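Local coordinates for histidine triad protein (Plasmodium falciparum 3D7, PDB 5CS2), which probably hydrolyses diadenosine triphosphate to AMP and ADP, as a histidine triad enzyme, and is bound here by the antimalarial cyclomarin A, at residues L51-K65 against Q110-R122. Residues are numbered along the deposited sequence; the frame is centred on the assembly and turned at random.
Sequences LLPGHILLTTLKKKK and QTVDHVHIHIIPR
H55 and H118 meet rim to rim, NE2 of H55 lying 2.9 Å from ND1 of H118 in a hydrogen bond. H55 is pinned a second time, since its ND1 accepts a hydrogen bond from the backbone N of L51, which lies almost in the ring plane, and CG1 of I120 sits over the centre of one ring face, 3.6 Å from the centroid. Together these fix the tilt of H55 and help to orient H118, a predicted substrate-binding residue of the histidine triad motif whose NE2 has a weak second partner in Q103. Beside them, strands 56-60 and 116-122 run antiparallel, with paired backbone bonds joining I56 to I119 and L58 to I117; on the face that carries these four side chains, CD1 of L58 packs 3.9 Å from CD1 of I119.

Farther along, H114 is buried in the bend at T60-K64. With CG anti to the backbone N (chi1 -172°), its ring lies under K63, whose CA stands over one face. NE2 of H114 has OG1 of T60 near the ring plane, at 3.0 Å, and makes a bent bond to O of T60. The O of H114 in turn accepts a nearly straight bond of 2.7 Å from ND1 of H116, the predicted nucleophile, which holds that ring's rotation.

At the exposed lysine end the backbone is still held, by V115 N to K64 O (2.8 Å) and Q110 NE2 to K65 O. The side chains are looser: NZ of K63 donates to the O of D113, though crystal packing may influence this lysine, while NZ of K65 stays 4.7 Å from OD1 of D113. At the other end, a water bridges the carbonyl oxygens of P53 and P121.

Within the HIT-domain sheet these are neighbouring strands, with 42-46 beyond 56-60 and 97-104 beyond 116-122; helix 72-93 packs against I56, L58, I117 and I119.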
ATOM      1  N   LEU A  51     -17.512  -2.815   2.803  1.00 31.60           N
ATOM      2  CA  LEU A  51     -17.592  -4.209   2.367  1.00 31.96           C
ATOM      3  C   LEU A  51     -17.806  -5.069   3.593  1.00 33.02           C
ATOM      4  O   LEU A  51     -18.505  -6.075   3.525  1.00 32.36           O
ATOM      5  CB  LEU A  51     -16.320  -4.654   1.643  1.00 33.36           C
ATOM      6  CG  LEU A  51     -16.193  -4.268   0.179  1.00 39.99           C
ATOM      7  CD1 LEU A  51     -14.867  -4.709  -0.354  1.00 40.54           C
ATOM      8  CD2 LEU A  51     -17.295  -4.899  -0.671  1.00 43.25           C
ATOM      9  N   LEU A  52     -17.173  -4.675   4.712  1.00 28.85           N
ATOM     10  CA  LEU A  52     -17.227  -5.342   6.008  1.00 27.08           C
ATOM     11  C   LEU A  52     -17.130  -4.265   7.084  1.00 31.90           C
ATOM     12  O   LEU A  52     -16.661  -3.165   6.767  1.00 29.95           O
ATOM     13  CB  LEU A  52     -16.016  -6.292   6.161  1.00 26.46           C
ATOM     14  CG  LEU A  52     -15.960  -7.544   5.281  1.00 29.66           C
ATOM     15  CD1 LEU A  52     -14.611  -8.244   5.457  1.00 28.87           C
ATOM     16  CD2 LEU A  52     -17.077  -8.527   5.622  1.00 32.62           C
ATOM     17  N   PRO A  53     -17.454  -4.557   8.376  1.00 29.93           N
ATOM     18  CA  PRO A  53     -17.323  -3.510   9.422  1.00 29.48           C
ATOM     19  C   PRO A  53     -15.911  -2.957   9.599  1.00 31.17           C
ATOM     20  O   PRO A  53     -14.936  -3.694   9.562  1.00 31.13           O
ATOM     21  CB  PRO A  53     -17.776  -4.218  10.708  1.00 31.75           C
ATOM     22  CG  PRO A  53     -18.557  -5.389  10.262  1.00 36.00           C
ATOM     23  CD  PRO A  53     -18.014  -5.808   8.936  1.00 32.10           C
ATOM     24  N   GLY A  54     -15.816  -1.653   9.799  1.00 25.75           N
ATOM     25  CA  GLY A  54     -14.522  -1.005   9.988  1.00 23.82           C
ATOM     26  C   GLY A  54     -13.790  -0.653   8.708  1.00 23.64           C
ATOM     27  O   GLY A  54     -12.693  -0.103   8.770  1.00 22.66           O
ATOM     28  N   HIS A  55     -14.430  -0.869   7.562  1.00 19.68           N
ATOM     29  CA  HIS A  55     -13.872  -0.512   6.237  1.00 19.74           C
ATOM     30  C   HIS A  55     -13.694   0.997   6.164  1.00 23.55           C
ATOM     31  O   HIS A  55     -14.667   1.757   6.248  1.00 22.49           O
ATOM     32  CB  HIS A  55     -14.824  -0.997   5.130  1.00 19.76           C
ATOM     33  CG  HIS A  55     -14.326  -0.850   3.714  1.00 21.81           C
ATOM     34  ND1 HIS A  55     -14.973  -1.489   2.667  1.00 23.15           N
ATOM     35  CD2 HIS A  55     -13.291  -0.136   3.216  1.00 22.41           C
ATOM     36  CE1 HIS A  55     -14.308  -1.148   1.573  1.00 22.68           C
ATOM     37  NE2 HIS A  55     -13.275  -0.356   1.852  1.00 21.70           N
ATOM     38  N   ILE A  56     -12.441   1.439   6.072  1.00 19.19           N
ATOM     39  CA  ILE A  56     -12.089   2.846   6.009  1.00 17.71           C
ATOM     40  C   ILE A  56     -11.315   3.172   4.739  1.00 19.46           C
ATOM     41  O   ILE A  56     -10.755   2.279   4.098  1.00 19.30           O
ATOM     42  CB  ILE A  56     -11.339   3.331   7.257  1.00 19.31           C
ATOM     43  CG1 ILE A  56     -10.054   2.473   7.459  1.00 17.98           C
ATOM     44  CG2 ILE A  56     -12.291   3.241   8.519  1.00 20.27           C
ATOM     45  CD1 ILE A  56      -9.049   3.080   8.389  1.00 19.75           C
ATOM     46  N   LEU A  57     -11.264   4.453   4.423  1.00 16.70           N
ATOM     47  CA  LEU A  57     -10.562   4.960   3.234  1.00 17.68           C
ATOM     48  C   LEU A  57      -9.561   6.014   3.620  1.00 20.12           C
ATOM     49  O   LEU A  57      -9.852   6.845   4.486  1.00 19.58           O
ATOM     50  CB  LEU A  57     -11.600   5.561   2.254  1.00 18.68           C
ATOM     51  CG  LEU A  57     -12.704   4.601   1.799  1.00 24.11           C
ATOM     52  CD1 LEU A  57     -13.862   5.340   1.177  1.00 25.18           C
ATOM     53  CD2 LEU A  57     -12.157   3.509   0.899  1.00 24.28           C
ATOM     54  N   LEU A  58      -8.397   6.027   2.949  1.00 15.37           N
ATOM     55  CA  LEU A  58      -7.387   7.072   3.137  1.00 14.81           C
ATOM     56  C   LEU A  58      -7.177   7.716   1.780  1.00 21.57           C
ATOM     57  O   LEU A  58      -7.089   6.993   0.788  1.00 19.91           O
ATOM     58  CB  LEU A  58      -6.038   6.521   3.609  1.00 17.06           C
ATOM     59  CG  LEU A  58      -6.052   5.607   4.842  1.00 21.82           C
ATOM     60  CD1 LEU A  58      -4.641   5.339   5.290  1.00 21.71           C
ATOM     61  CD2 LEU A  58      -6.772   6.226   6.016  1.00 25.25           C
ATOM     62  N   THR A  59      -7.120   9.050   1.726  1.00 17.92           N
ATOM     63  CA  THR A  59      -6.919   9.687   0.426  1.00 17.10           C
ATOM     64  C   THR A  59      -6.041  10.892   0.579  1.00 20.85           C
ATOM     65  O   THR A  59      -5.806  11.349   1.705  1.00 21.54           O
ATOM     66  CB  THR A  59      -8.275   9.972  -0.268  1.00 23.01           C
ATOM     67  OG1 THR A  59      -8.047  10.290  -1.653  1.00 24.14           O
ATOM     68  CG2 THR A  59      -9.007  11.112   0.344  1.00 18.47           C
ATOM     69  N   THR A  60      -5.573  11.444  -0.545  1.00 18.35           N
ATOM     70  CA  THR A  60      -4.735  12.637  -0.529  1.00 17.78           C
ATOM     71  C   THR A  60      -5.615  13.869  -0.435  1.00 21.21           C
ATOM     72  O   THR A  60      -6.729  13.846  -0.935  1.00 22.36           O
ATOM     73  CB  THR A  60      -3.881  12.709  -1.802  1.00 24.96           C
ATOM     74  OG1 THR A  60      -4.764  12.481  -2.899  1.00 22.77           O
ATOM     75  CG2 THR A  60      -2.749  11.673  -1.807  1.00 25.66           C
ATOM     76  N   LEU A  61      -5.139  14.936   0.223  1.00 20.02           N
ATOM     77  CA  LEU A  61      -5.934  16.162   0.342  1.00 20.56           C
ATOM     78  C   LEU A  61      -6.047  16.814  -1.049  1.00 26.32           C
ATOM     79  O   LEU A  61      -7.096  17.376  -1.387  1.00 26.19           O
ATOM     80  CB  LEU A  61      -5.284  17.128   1.355  1.00 20.85           C
ATOM     81  CG  LEU A  61      -5.487  16.786   2.838  1.00 25.00           C
ATOM     82  CD1 LEU A  61      -4.436  17.462   3.720  1.00 25.70           C
ATOM     83  CD2 LEU A  61      -6.895  17.113   3.315  1.00 28.39           C
ATOM     84  N   LYS A  62      -4.970  16.697  -1.851  1.00 23.55           N
ATOM     85  CA  LYS A  62      -4.923  17.174  -3.237  1.00 25.03           C
ATOM     86  C   LYS A  62      -5.452  16.074  -4.160  1.00 30.12           C
ATOM     87  O   LYS A  62      -5.040  14.917  -4.040  1.00 29.19           O
ATOM     88  CB  LYS A  62      -3.491  17.594  -3.623  1.00 29.38           C
ATOM     89  CG  LYS A  62      -3.401  18.181  -5.034  1.00 50.21           C
ATOM     90  CD  LYS A  62      -2.262  19.183  -5.218  1.00 61.23           C
ATOM     91  CE  LYS A  62      -2.263  19.797  -6.609  1.00 70.09           C
ATOM     92  NZ  LYS A  62      -3.474  20.632  -6.868  1.00 76.69           N
ATOM     93  N   LYS A  63      -6.386  16.422  -5.068  1.00 27.12           N
ATOM     94  CA  LYS A  63      -6.955  15.446  -5.989  1.00 27.05           C
ATOM     95  C   LYS A  63      -5.901  15.018  -7.016  1.00 31.57           C
ATOM     96  O   LYS A  63      -5.377  15.847  -7.762  1.00 32.37           O
ATOM     97  CB  LYS A  63      -8.212  15.991  -6.680  1.00 29.74           C
ATOM     98  CG  LYS A  63      -9.031  14.907  -7.349  1.00 43.11           C
ATOM     99  CD  LYS A  63      -9.858  15.454  -8.501  1.00 53.53           C
ATOM    100  CE  LYS A  63     -10.396  14.344  -9.359  1.00 63.35           C
ATOM    101  NZ  LYS A  63      -9.409  13.865 -10.366  1.00 72.06           N
ATOM    102  N   LYS A  64      -5.532  13.731  -6.975  1.00 26.83           N
ATOM    103  CA  LYS A  64      -4.577  13.106  -7.890  1.00 25.78           C
ATOM    104  C   LYS A  64      -5.198  11.788  -8.286  1.00 28.02           C
ATOM    105  O   LYS A  64      -5.686  11.070  -7.416  1.00 27.72           O
ATOM    106  CB  LYS A  64      -3.205  12.958  -7.245  1.00 27.87           C
ATOM    107  CG  LYS A  64      -2.403  14.251  -7.371  1.00 31.17           C
ATOM    108  CD  LYS A  64      -1.286  14.366  -6.379  1.00 37.54           C
ATOM    109  CE  LYS A  64      -0.670  15.749  -6.451  1.00 35.44           C
ATOM    110  NZ  LYS A  64       0.822  15.731  -6.383  1.00 37.19           N
ATOM    111  N   LYS A  65      -5.263  11.496  -9.596  1.00 24.61           N
ATOM    112  CA  LYS A  65      -5.972  10.312 -10.089  1.00 24.72           C
ATOM    113  C   LYS A  65      -5.263   8.975  -9.848  1.00 26.62           C
ATOM    114  O   LYS A  65      -5.882   8.013  -9.378  1.00 26.86           O
ATOM    115  CB  LYS A  65      -6.304  10.461 -11.590  1.00 27.92           C
ATOM    116  CG  LYS A  65      -7.233   9.368 -12.112  1.00 39.87           C
ATOM    117  CD  LYS A  65      -7.552   9.549 -13.586  1.00 46.39           C
ATOM    118  CE  LYS A  65      -8.483   8.475 -14.071  1.00 60.25           C
ATOM    119  NZ  LYS A  65      -8.767   8.620 -15.521  1.00 71.46           N
ATOM    120  N   GLN A 110     -11.397   1.167  -9.935  1.00 24.18           N
ATOM    121  CA  GLN A 110     -11.505   2.493  -9.301  1.00 24.24           C
ATOM    122  C   GLN A 110     -12.810   3.185  -9.791  1.00 31.13           C
ATOM    123  O   GLN A 110     -13.039   3.235 -11.004  1.00 29.25           O
ATOM    124  CB  GLN A 110     -10.282   3.330  -9.686  1.00 25.26           C
ATOM    125  CG  GLN A 110     -10.136   4.659  -8.972  1.00 25.84           C
ATOM    126  CD  GLN A 110      -9.060   5.513  -9.588  1.00 40.76           C
ATOM    127  OE1 GLN A 110      -8.894   5.570 -10.811  1.00 44.18           O
ATOM    128  NE2 GLN A 110      -8.328   6.239  -8.766  1.00 33.68           N
ATOM    129  N   THR A 111     -13.688   3.635  -8.858  1.00 29.95           N
ATOM    130  CA  THR A 111     -14.965   4.310  -9.228  1.00 30.50           C
ATOM    131  C   THR A 111     -14.908   5.819  -8.999  1.00 32.69           C
ATOM    132  O   THR A 111     -15.687   6.567  -9.598  1.00 34.43           O
ATOM    133  CB  THR A 111     -16.196   3.699  -8.545  1.00 43.85           C
ATOM    134  OG1 THR A 111     -15.942   3.456  -7.166  1.00 37.78           O
ATOM    135  CG2 THR A 111     -16.694   2.448  -9.241  1.00 44.94           C
ATOM    136  N   VAL A 112     -13.973   6.266  -8.154  1.00 24.31           N
ATOM    137  CA  VAL A 112     -13.740   7.669  -7.849  1.00 22.21           C
ATOM    138  C   VAL A 112     -12.321   7.981  -8.320  1.00 26.66           C
ATOM    139  O   VAL A 112     -11.371   7.319  -7.880  1.00 25.40           O
ATOM    140  CB  VAL A 112     -13.922   7.976  -6.333  1.00 24.09           C
ATOM    141  CG1 VAL A 112     -13.565   9.421  -6.030  1.00 23.74           C
ATOM    142  CG2 VAL A 112     -15.349   7.653  -5.868  1.00 24.14           C
ATOM    143  N   ASP A 113     -12.165   8.976  -9.214  1.00 24.29           N
ATOM    144  CA  ASP A 113     -10.880   9.322  -9.843  1.00 23.23           C
ATOM    145  C   ASP A 113      -9.976  10.104  -8.923  1.00 24.74           C
ATOM    146  O   ASP A 113      -9.574  11.208  -9.233  1.00 24.96           O
ATOM    147  CB  ASP A 113     -11.121  10.033 -11.196  1.00 26.06           C
ATOM    148  CG  ASP A 113     -11.946   9.173 -12.153  1.00 40.97           C
ATOM    149  OD1 ASP A 113     -11.900   7.923 -12.028  1.00 44.02           O
ATOM    150  OD2 ASP A 113     -12.674   9.744 -12.981  1.00 42.30           O
ATOM    151  N   HIS A 114      -9.567   9.473  -7.803  1.00 20.71           N
ATOM    152  CA  HIS A 114      -8.761  10.126  -6.778  1.00 18.21           C
ATOM    153  C   HIS A 114      -8.136   8.950  -6.003  1.00 20.03           C
ATOM    154  O   HIS A 114      -8.874   8.059  -5.592  1.00 19.49           O
ATOM    155  CB  HIS A 114      -9.708  10.947  -5.860  1.00 18.74           C
ATOM    156  CG  HIS A 114      -9.037  11.837  -4.857  1.00 22.89           C
ATOM    157  ND1 HIS A 114      -9.696  12.946  -4.335  1.00 23.99           N
ATOM    158  CD2 HIS A 114      -7.809  11.751  -4.284  1.00 22.94           C
ATOM    159  CE1 HIS A 114      -8.836  13.522  -3.507  1.00 22.86           C
ATOM    160  NE2 HIS A 114      -7.701  12.815  -3.411  1.00 22.51           N
ATOM    161  N   VAL A 115      -6.803   8.900  -5.950  1.00 19.68           N
ATOM    162  CA  VAL A 115      -6.014   7.838  -5.283  1.00 21.52           C
ATOM    163  C   VAL A 115      -6.559   7.615  -3.895  1.00 21.14           C
ATOM    164  O   VAL A 115      -6.640   8.567  -3.124  1.00 20.58           O
ATOM    165  CB  VAL A 115      -4.504   8.210  -5.135  1.00 27.22           C
ATOM    166  CG1 VAL A 115      -3.730   7.066  -4.454  1.00 28.23           C
ATOM    167  CG2 VAL A 115      -3.876   8.548  -6.462  1.00 27.58           C
ATOM    168  N   HIS A 116      -6.887   6.374  -3.567  1.00 16.48           N
ATOM    169  CA  HIS A 116      -7.300   6.069  -2.178  1.00 17.35           C
ATOM    170  C   HIS A 116      -6.897   4.660  -1.753  1.00 19.43           C
ATOM    171  O   HIS A 116      -6.855   3.735  -2.570  1.00 18.45           O
ATOM    172  CB  HIS A 116      -8.802   6.339  -1.933  1.00 17.56           C
ATOM    173  CG  HIS A 116      -9.738   5.617  -2.845  1.00 20.91           C
ATOM    174  ND1 HIS A 116      -9.892   6.005  -4.170  1.00 22.62           N
ATOM    175  CD2 HIS A 116     -10.572   4.589  -2.591  1.00 23.14           C
ATOM    176  CE1 HIS A 116     -10.792   5.184  -4.685  1.00 22.76           C
ATOM    177  NE2 HIS A 116     -11.245   4.320  -3.775  1.00 23.51           N
ATOM    178  N   ILE A 117      -6.633   4.482  -0.444  1.00 14.76           N
ATOM    179  CA  ILE A 117      -6.299   3.162   0.076  1.00 14.52           C
ATOM    180  C   ILE A 117      -7.486   2.661   0.876  1.00 19.69           C
ATOM    181  O   ILE A 117      -8.029   3.411   1.701  1.00 19.62           O
ATOM    182  CB  ILE A 117      -5.069   3.247   1.025  1.00 16.98           C
ATOM    183  CG1 ILE A 117      -3.797   3.796   0.327  1.00 18.66           C
ATOM    184  CG2 ILE A 117      -4.810   1.868   1.699  1.00 18.82           C
ATOM    185  CD1 ILE A 117      -2.526   4.050   1.237  1.00 20.69           C
ATOM    186  N   HIS A 118      -7.857   1.412   0.652  1.00 17.28           N
ATOM    187  CA  HIS A 118      -8.895   0.701   1.389  1.00 17.55           C
ATOM    188  C   HIS A 118      -8.207  -0.049   2.512  1.00 22.25           C
ATOM    189  O   HIS A 118      -7.196  -0.734   2.274  1.00 20.80           O
ATOM    190  CB  HIS A 118      -9.579  -0.356   0.526  1.00 19.75           C
ATOM    191  CG  HIS A 118     -10.369   0.218  -0.587  1.00 23.88           C
ATOM    192  ND1 HIS A 118     -11.706   0.504  -0.442  1.00 25.93           N
ATOM    193  CD2 HIS A 118      -9.971   0.555  -1.834  1.00 24.66           C
ATOM    194  CE1 HIS A 118     -12.090   0.988  -1.614  1.00 25.37           C
ATOM    195  NE2 HIS A 118     -11.074   1.035  -2.478  1.00 25.09           N
ATOM    196  N   ILE A 119      -8.758   0.042   3.730  1.00 17.26           N
ATOM    197  CA  ILE A 119      -8.248  -0.745   4.863  1.00 17.02           C
ATOM    198  C   ILE A 119      -9.477  -1.450   5.372  1.00 20.66           C
ATOM    199  O   ILE A 119     -10.431  -0.780   5.792  1.00 20.35           O
ATOM    200  CB  ILE A 119      -7.587   0.082   5.964  1.00 19.58           C
ATOM    201  CG1 ILE A 119      -6.303   0.757   5.477  1.00 19.95           C
ATOM    202  CG2 ILE A 119      -7.319  -0.801   7.226  1.00 22.02           C
ATOM    203  CD1 ILE A 119      -5.740   1.771   6.485  1.00 22.94           C
ATOM    204  N   ILE A 120      -9.466  -2.776   5.327  1.00 18.99           N
ATOM    205  CA  ILE A 120     -10.632  -3.573   5.746  1.00 19.84           C
ATOM    206  C   ILE A 120     -10.209  -4.556   6.820  1.00 22.84           C
ATOM    207  O   ILE A 120      -9.507  -5.539   6.535  1.00 21.96           O
ATOM    208  CB  ILE A 120     -11.368  -4.290   4.578  1.00 23.44           C
ATOM    209  CG1 ILE A 120     -11.668  -3.345   3.390  1.00 24.14           C
ATOM    210  CG2 ILE A 120     -12.660  -4.979   5.092  1.00 25.17           C
ATOM    211  CD1 ILE A 120     -11.749  -4.003   2.034  1.00 31.31           C
ATOM    212  N   PRO A 121     -10.699  -4.377   8.054  1.00 22.15           N
ATOM    213  CA  PRO A 121     -10.372  -5.346   9.119  1.00 21.94           C
ATOM    214  C   PRO A 121     -10.945  -6.699   8.737  1.00 27.39           C
ATOM    215  O   PRO A 121     -12.004  -6.759   8.112  1.00 28.59           O
ATOM    216  CB  PRO A 121     -11.094  -4.770  10.347  1.00 23.33           C
ATOM    217  CG  PRO A 121     -11.265  -3.306  10.034  1.00 26.74           C
ATOM    218  CD  PRO A 121     -11.574  -3.302   8.562  1.00 22.82           C
ATOM    219  N   ARG A 122     -10.215  -7.783   9.038  1.00 25.44           N
ATOM    220  CA  ARG A 122     -10.652  -9.134   8.659  1.00 25.56           C
ATOM    221  C   ARG A 122     -10.760 -10.091   9.860  1.00 31.24           C
ATOM    222  O   ARG A 122      -9.924 -10.045  10.759  1.00 31.48           O
ATOM    223  CB  ARG A 122      -9.681  -9.733   7.628  1.00 25.99           C
ATOM    224  CG  ARG A 122      -9.552  -8.956   6.307  1.00 28.34           C
ATOM    225  CD  ARG A 122     -10.872  -8.709   5.619  1.00 23.24           C
ATOM    226  NE  ARG A 122     -11.573  -9.951   5.291  1.00 24.88           N
ATOM    227  CZ  ARG A 122     -11.369 -10.651   4.180  1.00 37.62           C
ATOM    228  NH1 ARG A 122     -10.495 -10.228   3.271  1.00 27.84           N
ATOM    229  NH2 ARG A 122     -12.041 -11.775   3.963  1.00 30.82           N
TER
HETATM  230  O   HOH W   1     -14.605  -6.315   9.533  1.00 36.98           O